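Local coordinates for protein possible adhesin (Caldicellulosiruptor kronotskyensis, PDB 4WA0) that probably mediates attachment of the bacterium to cellulose through its magnesium-binding beta-helical C-terminal domain, the part described here, at residues T234-D239 with Y262-I267; Y266-E271 with N299-G304; H293-G298 with I315-T320. All blocks are in the same frame, centred on the assembly; numbering follows the deposited sequence.

Interaction 1: T234-D239 with Y262-I267; sequences TPLPAD and YGESYI. With MG (magnesium ion), chain B.
Pro-235, Leu-236 and Pro-237 lie along the end of strand 258-263 and the start of the turn after it, a loop-on-strand-end contact at one end of the beta-helix, where strand 258-263 gives way to strand 266-268. The loop has no regular structure of its own, and one direct hydrogen bond holds it to the turn. Leu-236 N gives it to Glu-264 OE1 over 2.8 Å, almost straight at 172°, and reaches the oxygen from above the carboxylate plane. The acid can fold back to this amide because its chain bends at chi2 (70°). The same OE1 touches Leu-236 CG at 3.4 Å and forms a salt bridge with Arg-297, so a proton on this carboxylate is probably disfavoured. Pro-235 CB lies against Glu-264 CD at 3.9 Å.

Further along the loop, Pro-237 lies over one face of the Tyr-262 ring in a CH-pi contact: CG stands 4.0 Å from the ring centroid and 21° off the normal, offset toward the rim. The hydroxyl of that ring bonds to Asp-347. A water joins Pro-237 O to Glu-264 N, bridging loop and turn a second time. Beyond Ala-238 the loop enters the metal site, completed by Val-241, Ser-243, Leu-246 and Glu-275. There Asp-239 chelates magnesium through its carbonyl O at 2.2 Å and its carboxylate OD1 at 2.4 Å.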
loop_
_atom_site.group_PDB
_atom_site.type_symbol
_atom_site.label_atom_id
_atom_site.label_comp_id
_atom_site.label_asym_id
_atom_site.label_seq_id
_atom_site.Cartn_x
_atom_site.Cartn_y
_atom_site.Cartn_z
ATOM N N THR A 234 9.488 10.088 24.266
ATOM C CA THR A 234 10.782 9.578 24.672
ATOM C C THR A 234 11.582 9.222 23.423
ATOM O O THR A 234 11.073 8.505 22.538
ATOM C CB THR A 234 10.588 8.235 25.456
ATOM O OG1 THR A 234 9.451 8.334 26.317
ATOM C CG2 THR A 234 11.753 7.915 26.321
ATOM N N PRO A 235 12.810 9.677 23.342
ATOM C CA PRO A 235 13.613 9.155 22.212
ATOM C C PRO A 235 13.796 7.653 22.267
ATOM O O PRO A 235 13.946 7.053 23.365
ATOM C CB PRO A 235 14.973 9.803 22.390
ATOM C CG PRO A 235 14.913 10.571 23.671
ATOM C CD PRO A 235 13.466 10.828 23.988
ATOM N N LEU A 236 13.831 7.057 21.080
ATOM C CA LEU A 236 14.154 5.661 20.983
ATOM C C LEU A 236 15.536 5.405 21.641
ATOM O O LEU A 236 16.483 6.236 21.566
ATOM C CB LEU A 236 14.136 5.232 19.493
ATOM C CG LEU A 236 12.795 5.387 18.740
ATOM C CD1 LEU A 236 12.861 4.911 17.271
ATOM C CD2 LEU A 236 11.644 4.677 19.465
ATOM N N PRO A 237 15.706 4.236 22.271
ATOM C CA PRO A 237 16.967 3.955 22.959
ATOM C C PRO A 237 18.210 3.935 22.101
ATOM O O PRO A 237 18.155 3.647 20.898
ATOM C CB PRO A 237 16.772 2.562 23.579
ATOM C CG PRO A 237 15.456 2.101 23.181
ATOM C CD PRO A 237 14.690 3.214 22.547
ATOM N N ALA A 238 19.324 4.310 22.729
ATOM C CA ALA A 238 20.646 4.099 22.160
ATOM C C ALA A 238 21.489 3.486 23.191
ATOM O O ALA A 238 21.258 3.672 24.402
ATOM C CB ALA A 238 21.294 5.402 21.679
ATOM N N ASP A 239 22.492 2.768 22.745
ATOM C CA ASP A 239 23.425 2.154 23.694
ATOM C C ASP A 239 24.880 2.342 23.249
ATOM O O ASP A 239 25.147 2.592 22.069
ATOM C CB ASP A 239 23.068 0.648 23.942
ATOM C CG ASP A 239 22.834 -0.175 22.659
ATOM O OD1 ASP A 239 23.679 -0.139 21.742
ATOM O OD2 ASP A 239 21.816 -0.970 22.644
ATOM N N TYR A 262 17.051 0.320 17.094
ATOM C CA TYR A 262 16.383 1.575 17.312
ATOM C C TYR A 262 17.339 2.684 16.860
ATOM O O TYR A 262 18.495 2.699 17.283
ATOM C CB TYR A 262 16.141 1.802 18.764
ATOM C CG TYR A 262 15.167 0.810 19.415
ATOM C CD1 TYR A 262 13.854 0.951 19.259
ATOM C CD2 TYR A 262 15.632 -0.165 20.277
ATOM C CE1 TYR A 262 12.946 0.051 19.870
ATOM C CE2 TYR A 262 14.746 -1.076 20.877
ATOM C CZ TYR A 262 13.417 -0.910 20.687
ATOM O OH TYR A 262 12.496 -1.755 21.291
ATOM N N GLY A 263 16.869 3.564 15.989
ATOM C CA GLY A 263 17.653 4.803 15.674
ATOM C C GLY A 263 16.726 5.986 15.773
ATOM O O GLY A 263 15.909 6.207 14.892
ATOM N N GLU A 264 16.857 6.797 16.817
ATOM C CA GLU A 264 15.965 7.917 16.938
ATOM C C GLU A 264 15.971 8.817 15.712
ATOM O O GLU A 264 14.933 9.079 15.093
ATOM C CB GLU A 264 16.260 8.727 18.214
ATOM C CG GLU A 264 15.475 10.024 18.345
ATOM C CD GLU A 264 13.976 9.851 18.620
ATOM O OE1 GLU A 264 13.488 8.694 18.775
ATOM O OE2 GLU A 264 13.253 10.862 18.714
ATOM N N SER A 265 17.150 9.261 15.324
ATOM C CA SER A 265 17.252 10.205 14.214
ATOM C C SER A 265 17.190 9.645 12.816
ATOM O O SER A 265 16.821 10.367 11.862
ATOM C CB SER A 265 18.586 11.017 14.379
ATOM O OG SER A 265 18.571 11.775 15.596
ATOM N N TYR A 266 17.633 8.390 12.650
ATOM C CA TYR A 266 17.783 7.746 11.396
ATOM C C TYR A 266 18.363 6.355 11.694
ATOM O O TYR A 266 18.896 6.080 12.775
ATOM C CB TYR A 266 18.700 8.504 10.387
ATOM C CG TYR A 266 20.048 8.963 10.967
ATOM C CD1 TYR A 266 21.130 8.088 11.074
ATOM C CD2 TYR A 266 20.248 10.272 11.350
ATOM C CE1 TYR A 266 22.322 8.519 11.607
ATOM C CE2 TYR A 266 21.422 10.666 11.979
ATOM C CZ TYR A 266 22.463 9.833 12.014
ATOM O OH TYR A 266 23.645 10.193 12.553
ATOM N N ILE A 267 18.214 5.477 10.700
ATOM C CA ILE A 267 19.002 4.302 10.632
ATOM C C ILE A 267 19.617 4.138 9.234
ATOM O O ILE A 267 18.915 4.109 8.224
ATOM C CB ILE A 267 18.241 2.973 11.007
ATOM C CG1 ILE A 267 17.613 3.049 12.382
ATOM C CG2 ILE A 267 19.180 1.805 10.872
ATOM C CD1 ILE A 267 16.567 1.959 12.654
HETATM MG MG MG B . 24.752 1.345 20.254
HETATM O O HOH W 1 18.457 5.784 18.929
#

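Interaction 2: Y266-E271 with N299-G304; sequences YINDNE and NITFVG
Strands 266-268 and 299-302 run parallel, their axes 4.8 Å apart at closest and 7° off alignment, with Ile-267 paired to Ile-300 and Asn-268 to Thr-301. Ile-267 uses both its polar backbone atoms here, giving its N-H to Asn-299 O and taking the one from Thr-301 N; Asp-269 N then bonds to Thr-301 O (2.9 Å), the most bent of the three at 138°. Ile-267 and Ile-300 share the buried face, CB to CG1 4.2 Å, where Leu-294 of strand 291-296 touches both.

On the other face, Asn-268 and Thr-301 stand side by side and point the same way, with Asn-268 OD1 3.4 Å from Thr-301 CB. A water bridges them, bonded to Asn-268 OD1 and to Thr-301 OG1. The other end of the amide, ND2, reaches forward to Glu-271 OE1 at 3.0 Å on the syn side of that carboxylate, which fixes which way round the amide sits. This is one step of a parallel beta-helix, equivalent strands of successive coils lying next to each other; strand 266-268 is the outermost of its sheet within this chain, and there the chain turns straight into helix 269-280.

Asp-269, at the start of that helix, reaches back over the end of the neighbouring strand. With CG held between the backbone N and the carbonyl carbon (chi1 72°), its OD1 meets Val-303 N at 2.8 Å from above the carboxylate plane. OD2 lies instead at the edge of the Phe-302 ring, 3.6 Å from CD1, the carboxylate and ring planes steeply inclined. OD2 also forms a salt bridge with Arg-273 of the same helix. Val-303 CG2 touches both side chains at the helix start, Asp-269 OD1 at 3.3 Å and Asn-270 OD1 a little farther off.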
loop_
_atom_site.group_PDB
_atom_site.type_symbol
_atom_site.label_atom_id
_atom_site.label_comp_id
_atom_site.label_asym_id
_atom_site.label_seq_id
_atom_site.Cartn_x
_atom_site.Cartn_y
_atom_site.Cartn_z
ATOM N N TYR A 266 17.633 8.390 12.650
ATOM C CA TYR A 266 17.783 7.746 11.396
ATOM C C TYR A 266 18.363 6.355 11.694
ATOM O O TYR A 266 18.896 6.080 12.775
ATOM C CB TYR A 266 18.700 8.504 10.387
ATOM C CG TYR A 266 20.048 8.963 10.967
ATOM C CD1 TYR A 266 21.130 8.088 11.074
ATOM C CD2 TYR A 266 20.248 10.272 11.350
ATOM C CE1 TYR A 266 22.322 8.519 11.607
ATOM C CE2 TYR A 266 21.422 10.666 11.979
ATOM C CZ TYR A 266 22.463 9.833 12.014
ATOM O OH TYR A 266 23.645 10.193 12.553
ATOM N N ILE A 267 18.214 5.477 10.700
ATOM C CA ILE A 267 19.002 4.302 10.632
ATOM C C ILE A 267 19.617 4.138 9.234
ATOM O O ILE A 267 18.915 4.109 8.224
ATOM C CB ILE A 267 18.241 2.973 11.007
ATOM C CG1 ILE A 267 17.613 3.049 12.382
ATOM C CG2 ILE A 267 19.180 1.805 10.872
ATOM C CD1 ILE A 267 16.567 1.959 12.654
ATOM N N ASN A 268 20.913 3.886 9.218
ATOM C CA ASN A 268 21.644 3.506 7.995
ATOM C C ASN A 268 22.181 2.068 8.136
ATOM O O ASN A 268 22.623 1.692 9.224
ATOM C CB ASN A 268 22.813 4.480 7.722
ATOM C CG ASN A 268 22.328 5.878 7.606
ATOM O OD1 ASN A 268 21.287 6.136 6.991
ATOM N ND2 ASN A 268 23.012 6.830 8.307
ATOM N N ASP A 269 22.061 1.269 7.080
ATOM C CA ASP A 269 22.216 -0.171 7.320
ATOM C C ASP A 269 23.588 -0.639 7.655
ATOM O O ASP A 269 23.726 -1.591 8.427
ATOM C CB ASP A 269 21.563 -1.014 6.252
ATOM C CG ASP A 269 22.288 -0.983 4.964
ATOM O OD1 ASP A 269 22.971 -0.002 4.628
ATOM O OD2 ASP A 269 22.134 -2.014 4.248
ATOM N N ASN A 270 24.619 0.035 7.150
ATOM C CA ASN A 270 25.957 -0.359 7.549
ATOM C C ASN A 270 26.214 -0.081 9.052
ATOM O O ASN A 270 26.886 -0.878 9.735
ATOM C CB ASN A 270 26.942 0.352 6.664
ATOM C CG ASN A 270 26.886 1.848 6.877
ATOM O OD1 ASN A 270 25.826 2.439 6.824
ATOM N ND2 ASN A 270 28.019 2.450 7.190
ATOM N N GLU A 271 25.711 1.030 9.598
ATOM C CA GLU A 271 25.700 1.279 11.018
ATOM C C GLU A 271 24.826 0.276 11.828
ATOM O O GLU A 271 25.211 -0.157 12.942
ATOM C CB GLU A 271 25.231 2.719 11.327
ATOM C CG GLU A 271 26.320 3.712 10.873
ATOM C CD GLU A 271 25.859 5.107 10.484
ATOM O OE1 GLU A 271 24.645 5.351 10.328
ATOM O OE2 GLU A 271 26.791 5.966 10.231
ATOM N N ASN A 299 14.758 8.711 8.629
ATOM C CA ASN A 299 14.778 7.878 7.406
ATOM C C ASN A 299 15.604 6.643 7.609
ATOM O O ASN A 299 16.471 6.590 8.501
ATOM C CB ASN A 299 15.331 8.621 6.243
ATOM C CG ASN A 299 14.439 9.812 5.843
ATOM O OD1 ASN A 299 13.245 9.855 6.064
ATOM N ND2 ASN A 299 15.102 10.825 5.266
ATOM N N ILE A 300 15.286 5.608 6.847
ATOM C CA ILE A 300 16.052 4.357 6.819
ATOM C C ILE A 300 16.674 4.198 5.481
ATOM O O ILE A 300 15.960 4.205 4.461
ATOM C CB ILE A 300 15.157 3.145 7.270
ATOM C CG1 ILE A 300 14.726 3.413 8.719
ATOM C CG2 ILE A 300 15.860 1.798 7.074
ATOM C CD1 ILE A 300 13.774 2.358 9.234
ATOM N N THR A 301 18.017 4.040 5.446
ATOM C CA THR A 301 18.817 4.034 4.201
ATOM C C THR A 301 19.606 2.755 4.133
ATOM O O THR A 301 20.245 2.330 5.091
ATOM C CB THR A 301 19.761 5.240 4.136
ATOM O OG1 THR A 301 18.948 6.396 4.308
ATOM C CG2 THR A 301 20.513 5.357 2.774
ATOM N N PHE A 302 19.616 2.211 2.935
ATOM C CA PHE A 302 20.337 0.975 2.602
ATOM C C PHE A 302 21.417 1.453 1.678
ATOM O O PHE A 302 21.134 2.125 0.660
ATOM C CB PHE A 302 19.404 -0.063 1.969
ATOM C CG PHE A 302 18.347 -0.549 2.885
ATOM C CD1 PHE A 302 18.571 -1.499 3.856
ATOM C CD2 PHE A 302 17.072 0.032 2.840
ATOM C CE1 PHE A 302 17.563 -1.916 4.732
ATOM C CE2 PHE A 302 16.112 -0.369 3.730
ATOM C CZ PHE A 302 16.332 -1.323 4.680
ATOM N N VAL A 303 22.680 1.232 2.089
ATOM C CA VAL A 303 23.795 1.879 1.388
ATOM C C VAL A 303 24.489 1.039 0.322
ATOM O O VAL A 303 25.201 1.601 -0.505
ATOM C CB VAL A 303 24.879 2.496 2.343
ATOM C CG1 VAL A 303 24.243 3.513 3.283
ATOM C CG2 VAL A 303 25.572 1.424 3.151
ATOM N N GLY A 304 24.266 -0.256 0.309
ATOM C CA GLY A 304 24.820 -1.087 -0.799
ATOM C C GLY A 304 24.445 -0.791 -2.263
ATOM O O GLY A 304 23.347 -0.325 -2.588
HETATM O O HOH W 2 18.837 7.121 6.974
HETATM O O HOH W 3 22.454 -2.340 1.863
#

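Interaction 3: H293-G298 with I315-T320; sequences HLISRG and ISLGST
Ile-295 pairs with Ile-315 and Ser-296 with Ser-316 in parallel register, as expected of adjacent coils of a beta-helix. Three backbone hydrogen bonds hold them: Ile-315 N to Leu-294 O, Ser-296 N to Ile-315 O, and Leu-317 N to Ser-296 O, the last 2.8 Å long. The two isoleucines lie side by side, CD1 against CD1 at 4.1 Å, and Ile-295 CG2 reaches Leu-317 CD1 a little farther off. Ile-348 of helix 342-352 also packs against Ile-295.

Past the strand ends the backbones draw in, Arg-297 CA and Gly-318 CA coming within 3.8 Å. The Arg-297 side chain, extended from CG to NE, runs across Leu-317: CG touches the Leu-317 carbonyl carbon at 3.6 Å, and NE makes a weak hydrogen bond to Leu-317 O (3.3 Å, 130°). At the end of the arginine, NH1 is held by Glu-264 OE1 in a salt bridge and by Thr-234 O.

Ser-296 OG takes the N-H of Gly-298 at 3.1 Å, an ST turn that shapes the bend after the strand; the same hydroxyl bonds to Gly-263 O of the coil beyond. A water connects Gly-298 O, Ser-316 OG and Thr-320 O across the two bends. The buried Ser-296 hydroxyl is thus spent on backbone groups, whereas Ser-316 OG reaches the backbone mainly through water; the guanidinium is probably held more by Glu-264 and Thr-234 O than by Leu-317 O.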
loop_
_atom_site.group_PDB
_atom_site.type_symbol
_atom_site.label_atom_id
_atom_site.label_comp_id
_atom_site.label_asym_id
_atom_site.label_seq_id
_atom_site.Cartn_x
_atom_site.Cartn_y
_atom_site.Cartn_z
ATOM N N HIS A 293 14.055 -6.073 12.954
ATOM C CA HIS A 293 13.042 -5.052 13.072
ATOM C C HIS A 293 13.767 -3.705 13.230
ATOM O O HIS A 293 14.528 -3.560 14.134
ATOM C CB HIS A 293 12.131 -5.345 14.234
ATOM C CG HIS A 293 11.536 -6.708 14.136
ATOM N ND1 HIS A 293 10.457 -6.947 13.337
ATOM C CD2 HIS A 293 11.928 -7.909 14.614
ATOM C CE1 HIS A 293 10.194 -8.244 13.323
ATOM N NE2 HIS A 293 11.080 -8.846 14.072
ATOM N N LEU A 294 13.517 -2.782 12.307
ATOM C CA LEU A 294 14.208 -1.496 12.271
ATOM C C LEU A 294 13.154 -0.467 12.669
ATOM O O LEU A 294 12.075 -0.384 12.040
ATOM C CB LEU A 294 14.669 -1.204 10.843
ATOM C CG LEU A 294 15.741 -2.133 10.280
ATOM C CD1 LEU A 294 15.985 -1.795 8.811
ATOM C CD2 LEU A 294 17.038 -2.206 11.077
ATOM N N ILE A 295 13.445 0.320 13.699
ATOM C CA ILE A 295 12.518 1.327 14.219
ATOM C C ILE A 295 13.251 2.658 14.364
ATOM O O ILE A 295 14.306 2.707 15.011
ATOM C CB ILE A 295 11.930 0.905 15.563
ATOM C CG1 ILE A 295 11.396 -0.558 15.477
ATOM C CG2 ILE A 295 10.861 1.889 15.994
ATOM C CD1 ILE A 295 10.574 -0.966 16.618
ATOM N N SER A 296 12.705 3.667 13.693
ATOM C CA SER A 296 13.302 5.010 13.636
ATOM C C SER A 296 12.278 6.127 13.717
ATOM O O SER A 296 11.021 5.933 13.437
ATOM C CB SER A 296 14.129 5.067 12.379
ATOM O OG SER A 296 14.957 6.223 12.386
ATOM N N ARG A 297 12.744 7.348 14.063
ATOM C CA ARG A 297 11.923 8.524 13.804
ATOM C C ARG A 297 12.482 9.373 12.699
ATOM O O ARG A 297 12.054 10.507 12.519
ATOM C CB ARG A 297 11.730 9.394 15.071
ATOM C CG ARG A 297 10.914 8.685 16.136
ATOM C CD ARG A 297 10.358 9.648 17.153
ATOM N NE ARG A 297 9.355 9.081 18.048
ATOM C CZ ARG A 297 9.588 8.473 19.205
ATOM N NH1 ARG A 297 10.794 8.208 19.631
ATOM N NH2 ARG A 297 8.540 8.075 19.940
ATOM N N GLY A 298 13.424 8.835 11.970
ATOM C CA GLY A 298 13.894 9.410 10.736
ATOM C C GLY A 298 13.941 8.416 9.624
ATOM O O GLY A 298 13.164 7.440 9.612
ATOM N N ILE A 315 9.478 0.155 11.019
ATOM C CA ILE A 315 8.523 1.025 11.703
ATOM C C ILE A 315 9.107 2.398 11.854
ATOM O O ILE A 315 10.190 2.537 12.419
ATOM C CB ILE A 315 8.140 0.463 13.083
ATOM C CG1 ILE A 315 7.480 -0.887 12.899
ATOM C CG2 ILE A 315 7.161 1.411 13.823
ATOM C CD1 ILE A 315 7.348 -1.688 14.145
ATOM N N SER A 316 8.408 3.394 11.325
ATOM C CA SER A 316 8.809 4.754 11.556
ATOM C C SER A 316 7.771 5.398 12.445
ATOM O O SER A 316 6.558 5.264 12.216
ATOM C CB SER A 316 8.794 5.510 10.249
ATOM O OG SER A 316 8.623 6.929 10.469
ATOM N N LEU A 317 8.256 6.149 13.418
ATOM C CA LEU A 317 7.411 6.796 14.408
ATOM C C LEU A 317 7.720 8.271 14.429
ATOM O O LEU A 317 7.335 8.936 15.388
ATOM C CB LEU A 317 7.636 6.174 15.819
ATOM C CG LEU A 317 7.232 4.700 15.966
ATOM C CD1 LEU A 317 7.540 4.175 17.341
ATOM C CD2 LEU A 317 5.796 4.539 15.618
ATOM N N GLY A 318 8.326 8.753 13.341
ATOM C CA GLY A 318 8.585 10.141 13.076
ATOM C C GLY A 318 7.492 10.871 12.318
ATOM O O GLY A 318 6.390 10.389 12.140
ATOM N N SER A 319 7.774 12.093 11.867
ATOM C CA SER A 319 6.728 12.876 11.215
ATOM C C SER A 319 6.572 12.519 9.789
ATOM O O SER A 319 5.493 12.668 9.232
ATOM C CB SER A 319 6.945 14.394 11.324
ATOM O OG SER A 319 8.136 14.737 10.673
ATOM N N THR A 320 7.632 12.046 9.160
ATOM C CA THR A 320 7.591 11.588 7.784
ATOM C C THR A 320 8.691 10.532 7.659
ATOM O O THR A 320 9.582 10.438 8.529
ATOM C CB THR A 320 7.921 12.664 6.719
ATOM O OG1 THR A 320 9.265 13.130 6.911
ATOM C CG2 THR A 320 6.934 13.872 6.724
HETATM O O HOH W 4 10.270 13.264 13.043
HETATM O O HOH W 5 10.617 8.395 10.538
#

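Overall arrangement
All three contacts lie on the same side of the chain's centre, at the magnesium-bearing end of the beta-helix. Interaction 3 is the buried one, its strands stacked in parallel; interaction 2 uses the same pairing on another face of the helix but is only partly buried, with polar side chains and a helix start at its outer edge. Interaction 1 adds an irregular loop, with prolines and a carboxylate in place of strand pairing and the metal held at the far end of the loop. Residues 266-267 are common to interactions 1 and 2. Interactions 1 and 3 join directly through Glu-264 with Arg-297, and interactions 2 and 3 meet where Ile-300 packs on Leu-294.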